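Local coordinates for protein acetaldehyde dehydrogenase (Acetylating) (Geobacillus thermoglucosidasius, PDB 5J78) that probably catalyses the NAD-dependent, CoA-acylating interconversion of acetaldehyde and acetyl-CoA, as an acetylating member of the aldehyde dehydrogenase family, at residues 54-57 with 58-62; 90-93 with 94-97; 299-303 with 304-308. One frame throughout, in Å; residues are numbered along the deposited sequence.

How the interactions relate
All three contacts are local, and each lies in one unbroken run of chain. From the N terminus, interaction 1 forms the capped start of helix 55-84. That helix leads into helix 89-107, where interaction 2 joins successive turns. The centres of these two contacts are 26 Å apart. Much later, interaction 3 closes the short turn from strand 298-300 into helix 303-313, at the edge of the seven-stranded parallel sheet. It lies on the other side of the chain's centre from interaction 1, with centres 55 Å apart. The contacts follow in series, without nesting or crossing. Interactions 1 and 3 are both capping boxes; interaction 2 is a lysine pair near the start of its helix.

Interaction 1. Residues 54-57 with 58-62; sequences TQSE and IDKIV
Gln55 and Asp59 make the side-chain contact between the first two turns of helix 55-84. Gln55 NE2 gives a weak hydrogen bond to Asp59 OD1 at 3.0 Å, bent to 135° at the hydrogen. The amide and carboxylate planes are 27° apart. CG of Gln55 is anti to its backbone N (chi1 -173°), and the bend at chi2 then turns the amide back toward Asp59. Each group has a stronger partner outside the turn. Gln55 OE1 accepts from Thr112 N, and Asp59 OD1 forms a salt bridge with Lys156. The amide is therefore held from both ends, which should fix its rotation.

Capping bonds close the start of the helix. Thr54 is the N-cap, and with Glu57 it forms a capping box. Glu57 N donates to Thr54 OG1 at 3.1 Å. In return Thr54 N donates to Glu57 OE1 at 2.8 Å, reaching this oxygen on its anti side and out of the carboxylate plane. The Glu57 carboxylate also sits at the helix start, where the helix dipole would favour a negative charge.

Backbone bonds carry the helix onward. Ile58 N to Thr54 O is 2.9 Å. Asp59 N to Gln55 O is shorter, at 2.7 Å. Lys60 and Ile61 continue the pattern to Ser56 and Glu57.

The apolar side faces the protein. Ile58 and Ile61 pack on Leu50 of helix 28-51, while Ile61 and Val62 meet Val155 and Leu152 of helix 143-156.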
loop_
_atom_site.group_PDB
_atom_site.type_symbol
_atom_site.label_atom_id
_atom_site.label_comp_id
_atom_site.label_asym_id
_atom_site.label_seq_id
_atom_site.Cartn_x
_atom_site.Cartn_y
_atom_site.Cartn_z
ATOM N N THR A 54 -1.970 36.354 -25.748
ATOM C CA THR A 54 -0.950 37.364 -25.453
ATOM C C THR A 54 -0.912 37.767 -23.983
ATOM O O THR A 54 -1.875 37.557 -23.234
ATOM C CB THR A 54 -1.186 38.659 -26.249
ATOM O OG1 THR A 54 -2.414 39.243 -25.818
ATOM C CG2 THR A 54 -1.244 38.397 -27.768
ATOM N N GLN A 55 0.199 38.382 -23.589
ATOM C CA GLN A 55 0.373 38.887 -22.248
ATOM C C GLN A 55 -0.789 39.813 -21.882
ATOM O O GLN A 55 -1.355 39.723 -20.794
ATOM C CB GLN A 55 1.708 39.619 -22.137
ATOM C CG GLN A 55 2.074 40.051 -20.717
ATOM C CD GLN A 55 2.341 38.864 -19.806
ATOM O OE1 GLN A 55 3.423 38.281 -19.832
ATOM N NE2 GLN A 55 1.356 38.510 -18.989
ATOM N N SER A 56 -1.168 40.679 -22.812
ATOM C CA SER A 56 -2.218 41.655 -22.539
ATOM C C SER A 56 -3.579 40.966 -22.363
ATOM O O SER A 56 -4.395 41.402 -21.556
ATOM C CB SER A 56 -2.280 42.710 -23.652
ATOM O OG SER A 56 -3.616 42.975 -24.034
ATOM N N GLU A 57 -3.807 39.885 -23.098
ATOM C CA GLU A 57 -5.054 39.140 -22.987
ATOM C C GLU A 57 -5.102 38.413 -21.655
ATOM O O GLU A 57 -6.131 38.417 -20.970
ATOM C CB GLU A 57 -5.208 38.163 -24.145
ATOM C CG GLU A 57 -5.479 38.834 -25.478
ATOM C CD GLU A 57 -5.316 37.897 -26.671
ATOM O OE1 GLU A 57 -4.554 36.914 -26.582
ATOM O OE2 GLU A 57 -5.959 38.145 -27.713
ATOM N N ILE A 58 -3.977 37.812 -21.275
ATOM C CA ILE A 58 -3.835 37.215 -19.947
ATOM C C ILE A 58 -4.044 38.272 -18.871
ATOM O O ILE A 58 -4.797 38.047 -17.922
ATOM C CB ILE A 58 -2.434 36.543 -19.751
ATOM C CG1 ILE A 58 -2.264 35.362 -20.729
ATOM C CG2 ILE A 58 -2.214 36.087 -18.297
ATOM C CD1 ILE A 58 -3.105 34.143 -20.427
ATOM N N ASP A 59 -3.372 39.416 -18.998
ATOM C CA ASP A 59 -3.451 40.429 -17.955
ATOM C C ASP A 59 -4.875 40.990 -17.791
ATOM O O ASP A 59 -5.284 41.293 -16.674
ATOM C CB ASP A 59 -2.471 41.569 -18.222
ATOM C CG ASP A 59 -1.009 41.155 -18.004
ATOM O OD1 ASP A 59 -0.743 40.059 -17.463
ATOM O OD2 ASP A 59 -0.123 41.954 -18.348
ATOM N N LYS A 60 -5.627 41.111 -18.883
ATOM C CA LYS A 60 -7.030 41.529 -18.789
ATOM C C LYS A 60 -7.871 40.519 -17.993
ATOM O O LYS A 60 -8.708 40.908 -17.179
ATOM C CB LYS A 60 -7.635 41.714 -20.181
ATOM C CG LYS A 60 -7.234 43.012 -20.852
ATOM C CD LYS A 60 -7.754 43.086 -22.285
ATOM C CE LYS A 60 -7.162 44.276 -23.050
ATOM N NZ LYS A 60 -7.714 45.602 -22.632
ATOM N N ILE A 61 -7.655 39.227 -18.244
ATOM C CA ILE A 61 -8.334 38.177 -17.483
ATOM C C ILE A 61 -7.998 38.286 -15.987
ATOM O O ILE A 61 -8.897 38.266 -15.138
ATOM C CB ILE A 61 -7.965 36.777 -18.021
ATOM C CG1 ILE A 61 -8.527 36.645 -19.448
ATOM C CG2 ILE A 61 -8.508 35.658 -17.079
ATOM C CD1 ILE A 61 -8.005 35.492 -20.250
ATOM N N VAL A 62 -6.716 38.432 -15.662
ATOM C CA VAL A 62 -6.307 38.476 -14.250
ATOM C C VAL A 62 -6.932 39.693 -13.545
ATOM O O VAL A 62 -7.366 39.616 -12.378
ATOM C CB VAL A 62 -4.775 38.508 -14.116
ATOM C CG1 VAL A 62 -4.347 38.698 -12.679
ATOM C CG2 VAL A 62 -4.140 37.198 -14.712
#

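Interaction 2. Residues 90-93 with 94-97. With ACT (acetate ion), chain I.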
loop_
_atom_site.group_PDB
_atom_site.type_symbol
_atom_site.label_atom_id
_atom_site.label_comp_id
_atom_site.label_asym_id
_atom_site.label_seq_id
_atom_site.Cartn_x
_atom_site.Cartn_y
_atom_site.Cartn_z
ATOM N N GLU A 90 -15.866 41.005 9.147
ATOM C CA GLU A 90 -15.016 42.168 8.905
ATOM C C GLU A 90 -13.595 41.736 8.490
ATOM O O GLU A 90 -13.055 42.157 7.454
ATOM C CB GLU A 90 -14.982 43.032 10.178
ATOM C CG GLU A 90 -14.493 44.465 10.003
ATOM C CD GLU A 90 -14.736 45.324 11.246
ATOM O OE1 GLU A 90 -15.585 44.955 12.091
ATOM O OE2 GLU A 90 -14.071 46.371 11.378
ATOM N N ASP A 91 -13.004 40.873 9.299
ATOM C CA ASP A 91 -11.621 40.460 9.100
ATOM C C ASP A 91 -11.542 39.533 7.876
ATOM O O ASP A 91 -10.625 39.664 7.063
ATOM C CB ASP A 91 -11.077 39.809 10.377
ATOM C CG ASP A 91 -10.981 40.810 11.557
ATOM O OD1 ASP A 91 -11.131 42.031 11.318
ATOM O OD2 ASP A 91 -10.737 40.390 12.714
ATOM N N LYS A 92 -12.528 38.663 7.681
ATOM C CA LYS A 92 -12.502 37.791 6.501
ATOM C C LYS A 92 -12.616 38.626 5.233
ATOM O O LYS A 92 -12.014 38.277 4.197
ATOM C CB LYS A 92 -13.593 36.727 6.556
ATOM C CG LYS A 92 -13.250 35.564 7.511
ATOM C CD LYS A 92 -13.961 34.269 7.133
ATOM C CE LYS A 92 -13.792 33.155 8.149
ATOM N NZ LYS A 92 -12.415 32.633 8.259
ATOM N N THR A 93 -13.333 39.749 5.315
ATOM C CA THR A 93 -13.505 40.626 4.155
ATOM C C THR A 93 -12.147 41.256 3.812
ATOM O O THR A 93 -11.764 41.337 2.647
ATOM C CB THR A 93 -14.588 41.738 4.404
ATOM O OG1 THR A 93 -15.880 41.136 4.605
ATOM C CG2 THR A 93 -14.693 42.662 3.206
ATOM N N LEU A 94 -11.433 41.692 4.844
ATOM C CA LEU A 94 -10.090 42.232 4.702
ATOM C C LEU A 94 -9.127 41.190 4.137
ATOM O O LEU A 94 -8.290 41.498 3.290
ATOM C CB LEU A 94 -9.564 42.720 6.044
ATOM C CG LEU A 94 -10.203 43.991 6.593
ATOM C CD1 LEU A 94 -9.696 44.279 8.006
ATOM C CD2 LEU A 94 -9.919 45.171 5.669
ATOM N N LYS A 95 -9.249 39.964 4.630
ATOM C CA LYS A 95 -8.462 38.854 4.128
ATOM C C LYS A 95 -8.710 38.654 2.624
ATOM O O LYS A 95 -7.758 38.484 1.867
ATOM C CB LYS A 95 -8.785 37.580 4.921
ATOM C CG LYS A 95 -7.705 36.505 4.838
ATOM C CD LYS A 95 -8.129 35.173 5.436
ATOM C CE LYS A 95 -8.496 35.266 6.924
ATOM N NZ LYS A 95 -8.993 33.908 7.373
ATOM N N ASN A 96 -9.969 38.705 2.177
ATOM C CA ASN A 96 -10.261 38.550 0.753
ATOM C C ASN A 96 -9.698 39.708 -0.059
ATOM O O ASN A 96 -9.263 39.517 -1.201
ATOM C CB ASN A 96 -11.774 38.427 0.491
ATOM C CG ASN A 96 -12.339 37.087 0.937
ATOM O OD1 ASN A 96 -11.641 36.080 0.948
ATOM N ND2 ASN A 96 -13.612 37.072 1.290
ATOM N N LEU A 97 -9.719 40.902 0.533
ATOM C CA LEU A 97 -9.235 42.101 -0.135
ATOM C C LEU A 97 -7.710 42.071 -0.225
ATOM O O LEU A 97 -7.124 42.636 -1.151
ATOM C CB LEU A 97 -9.714 43.359 0.602
ATOM C CG LEU A 97 -11.199 43.723 0.471
ATOM C CD1 LEU A 97 -11.507 44.879 1.361
ATOM C CD2 LEU A 97 -11.537 44.050 -0.992
HETATM C C ACT I . -11.207 33.696 4.440
HETATM O O ACT I . -11.029 33.303 5.607
HETATM O OXT ACT I . -10.486 33.234 3.570
HETATM C CH3 ACT I . -12.226 34.736 4.098
#
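Lys92 and Lys95 run alongside each other, their ammonium ends on the same side of helix 89-107. Their NZ atoms are 3.8 Å from each other. One acetate oxygen joins them: O of the acetate accepts from Lys95 NZ at 2.8 Å and from Lys92 NZ at 3.1 Å. The acetate probably comes from the crystallisation liquor. Asp268 forms salt bridges with both lysines and, with the acetate, probably offsets their like charges.

This is the tight, buried side. The acetate CH3 sits 3.4 Å from Lys92 CB and 3.5 Å from Asn96 OD1, and Ser145 also bonds the ion. With chi1 at -159° the Lys95 chain leaves CB opposite the backbone nitrogen, and the bend at chi3 brings CD and NZ close to the same oxygen. Asn96 is held at both ends of its amide, by Thr144 and by Ala73 O.

The motif is a regular alpha-helix, with i to i+4 bonds such as Lys95 N to Asp91 O at 2.8 Å. Here it packs against helices 55-84 and 143-156.

The other side is looser. Thr93 CG2 only approaches Leu97 CD1, at 4.3 Å. Thr93 OG1 turns back to Val89 O. Glu90 and Thr93 are partly exposed, and the second subunit borders this side: Val477 of that subunit packs on Thr93, and its Pro474 on Leu94.

Interaction 3. Residues 299-303 with 304-308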
loop_
_atom_site.group_PDB
_atom_site.type_symbol
_atom_site.label_atom_id
_atom_site.label_comp_id
_atom_site.label_asym_id
_atom_site.label_seq_id
_atom_site.Cartn_x
_atom_site.Cartn_y
_atom_site.Cartn_z
ATOM N N TYR A 299 -7.179 39.818 28.675
ATOM C CA TYR A 299 -7.571 39.258 29.956
ATOM C C TYR A 299 -6.598 38.172 30.428
ATOM O O TYR A 299 -6.529 37.087 29.843
ATOM C CB TYR A 299 -8.986 38.673 29.853
ATOM C CG TYR A 299 -9.564 38.214 31.170
ATOM C CD1 TYR A 299 -9.358 36.917 31.627
ATOM C CD2 TYR A 299 -10.329 39.070 31.953
ATOM C CE1 TYR A 299 -9.891 36.480 32.849
ATOM C CE2 TYR A 299 -10.872 38.645 33.183
ATOM C CZ TYR A 299 -10.648 37.348 33.621
ATOM O OH TYR A 299 -11.174 36.911 34.829
ATOM N N PHE A 300 -5.850 38.461 31.486
ATOM C CA PHE A 300 -4.915 37.492 32.057
ATOM C C PHE A 300 -5.614 36.487 32.961
ATOM O O PHE A 300 -6.188 36.855 33.993
ATOM C CB PHE A 300 -3.818 38.202 32.848
ATOM C CG PHE A 300 -2.760 38.805 31.993
ATOM C CD1 PHE A 300 -2.996 39.980 31.306
ATOM C CD2 PHE A 300 -1.518 38.199 31.876
ATOM C CE1 PHE A 300 -2.021 40.539 30.512
ATOM C CE2 PHE A 300 -0.531 38.753 31.092
ATOM C CZ PHE A 300 -0.776 39.921 30.407
ATOM N N LEU A 301 -5.543 35.218 32.571
ATOM C CA LEU A 301 -6.168 34.131 33.314
ATOM C C LEU A 301 -5.431 33.855 34.618
ATOM O O LEU A 301 -4.209 33.895 34.646
ATOM C CB LEU A 301 -6.185 32.846 32.479
ATOM C CG LEU A 301 -6.831 32.879 31.099
ATOM C CD1 LEU A 301 -6.538 31.577 30.358
ATOM C CD2 LEU A 301 -8.334 33.108 31.205
ATOM N N ASN A 302 -6.165 33.561 35.692
ATOM C CA ASN A 302 -5.521 33.121 36.928
ATOM C C ASN A 302 -5.360 31.612 36.838
ATOM O O ASN A 302 -5.772 31.005 35.845
ATOM C CB ASN A 302 -6.315 33.550 38.172
ATOM C CG ASN A 302 -7.746 33.057 38.173
ATOM O OD1 ASN A 302 -8.047 31.941 37.738
ATOM N ND2 ASN A 302 -8.650 33.898 38.672
ATOM N N GLU A 303 -4.787 31.017 37.881
ATOM C CA GLU A 303 -4.403 29.609 37.848
ATOM C C GLU A 303 -5.615 28.691 37.636
ATOM O O GLU A 303 -5.539 27.730 36.878
ATOM C CB GLU A 303 -3.667 29.222 39.140
ATOM C CG GLU A 303 -2.650 30.256 39.675
ATOM C CD GLU A 303 -1.490 30.544 38.737
ATOM O OE1 GLU A 303 -1.314 29.815 37.736
ATOM O OE2 GLU A 303 -0.744 31.510 39.013
ATOM N N GLU A 304 -6.729 28.991 38.300
ATOM C CA GLU A 304 -7.958 28.205 38.148
ATOM C C GLU A 304 -8.543 28.379 36.740
ATOM O O GLU A 304 -9.005 27.416 36.128
ATOM C CB GLU A 304 -8.998 28.607 39.202
ATOM C CG GLU A 304 -10.348 27.881 39.076
ATOM C CD GLU A 304 -11.468 28.581 39.842
ATOM O OE1 GLU A 304 -11.163 29.524 40.605
ATOM O OE2 GLU A 304 -12.651 28.203 39.676
ATOM N N GLU A 305 -8.531 29.613 36.236
ATOM C CA GLU A 305 -8.992 29.893 34.878
ATOM C C GLU A 305 -8.094 29.220 33.829
ATOM O O GLU A 305 -8.592 28.660 32.852
ATOM C CB GLU A 305 -9.039 31.400 34.623
ATOM C CG GLU A 305 -10.153 32.123 35.362
ATOM C CD GLU A 305 -10.020 33.643 35.295
ATOM O OE1 GLU A 305 -8.875 34.145 35.305
ATOM O OE2 GLU A 305 -11.060 34.340 35.227
ATOM N N LYS A 306 -6.779 29.281 34.030
ATOM C CA LYS A 306 -5.837 28.641 33.102
ATOM C C LYS A 306 -6.197 27.175 32.899
ATOM O O LYS A 306 -6.304 26.675 31.768
ATOM C CB LYS A 306 -4.397 28.738 33.623
ATOM C CG LYS A 306 -3.594 29.911 33.101
ATOM C CD LYS A 306 -2.205 29.982 33.770
ATOM C CE LYS A 306 -2.059 31.246 34.628
ATOM N NZ LYS A 306 -0.723 31.382 35.283
ATOM N N GLN A 307 -6.402 26.485 34.011
ATOM C CA GLN A 307 -6.623 25.055 33.965
ATOM C C GLN A 307 -7.948 24.740 33.295
ATOM O O GLN A 307 -8.044 23.773 32.544
ATOM C CB GLN A 307 -6.547 24.464 35.376
ATOM C CG GLN A 307 -5.144 24.586 36.022
ATOM C CD GLN A 307 -3.969 24.401 35.026
ATOM O OE1 GLN A 307 -3.950 23.460 34.228
ATOM N NE2 GLN A 307 -2.990 25.308 35.082
ATOM N N LYS A 308 -8.960 25.572 33.512
ATOM C CA LYS A 308 -10.228 25.364 32.820
ATOM C C LYS A 308 -10.068 25.567 31.313
ATOM O O LYS A 308 -10.564 24.762 30.519
ATOM C CB LYS A 308 -11.306 26.299 33.368
ATOM C CG LYS A 308 -11.857 25.842 34.720
ATOM C CD LYS A 308 -12.921 26.793 35.266
ATOM C CE LYS A 308 -13.398 26.366 36.644
ATOM N NZ LYS A 308 -14.337 25.208 36.580
HETATM O O HOH W 1 -8.109 36.562 35.898
HETATM O O HOH W 2 -11.661 32.180 39.079
#
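Glu305 reaches back from the first turn of helix 303-313 to Leu301, Asn302 and Tyr299. Its CB lies 3.9 Å from Leu301 CB and also borders Asn302 OD1. CG comes next, 3.2 Å from the same Asn302 OD1. The chain is extended beyond CG (chi2 169°), which carries CD to the edge of the Tyr299 ring, in its plane. At the tip the two oxygens part. OE1 uses its anti lone pair to accept from Asn302 N at 2.8 Å, and a water bridges it to Phe300 O. Glu305 OE2 uses its syn lone pair to accept from Tyr299 OH at 2.6 Å. The ring and carboxylate planes are 63° apart. Three bonds thus hold the carboxylate.

Asn302 is the N-cap, and it makes a capping box with Glu305. Its OD1 takes Glu305 N at 2.8 Å, nearly straight on. The box closes the turn by which edge strand 298-300 of the parallel sheet enters the helix. That sheet is consistent with the catalytic domain of the aldehyde dehydrogenase family.

Beside it, Glu303 and Lys306 extend in one direction. In one of two conformers of Glu303, Lys306 NZ forms a salt bridge with Glu303 OE1 at 3.0 Å, coming from above the carboxylate plane; it may not hold in the other. Lys306 NZ also gives a weak bond to Glu349 O. Leu301 packs on Ile337, and Tyr299 rests on Pro340 and Val343.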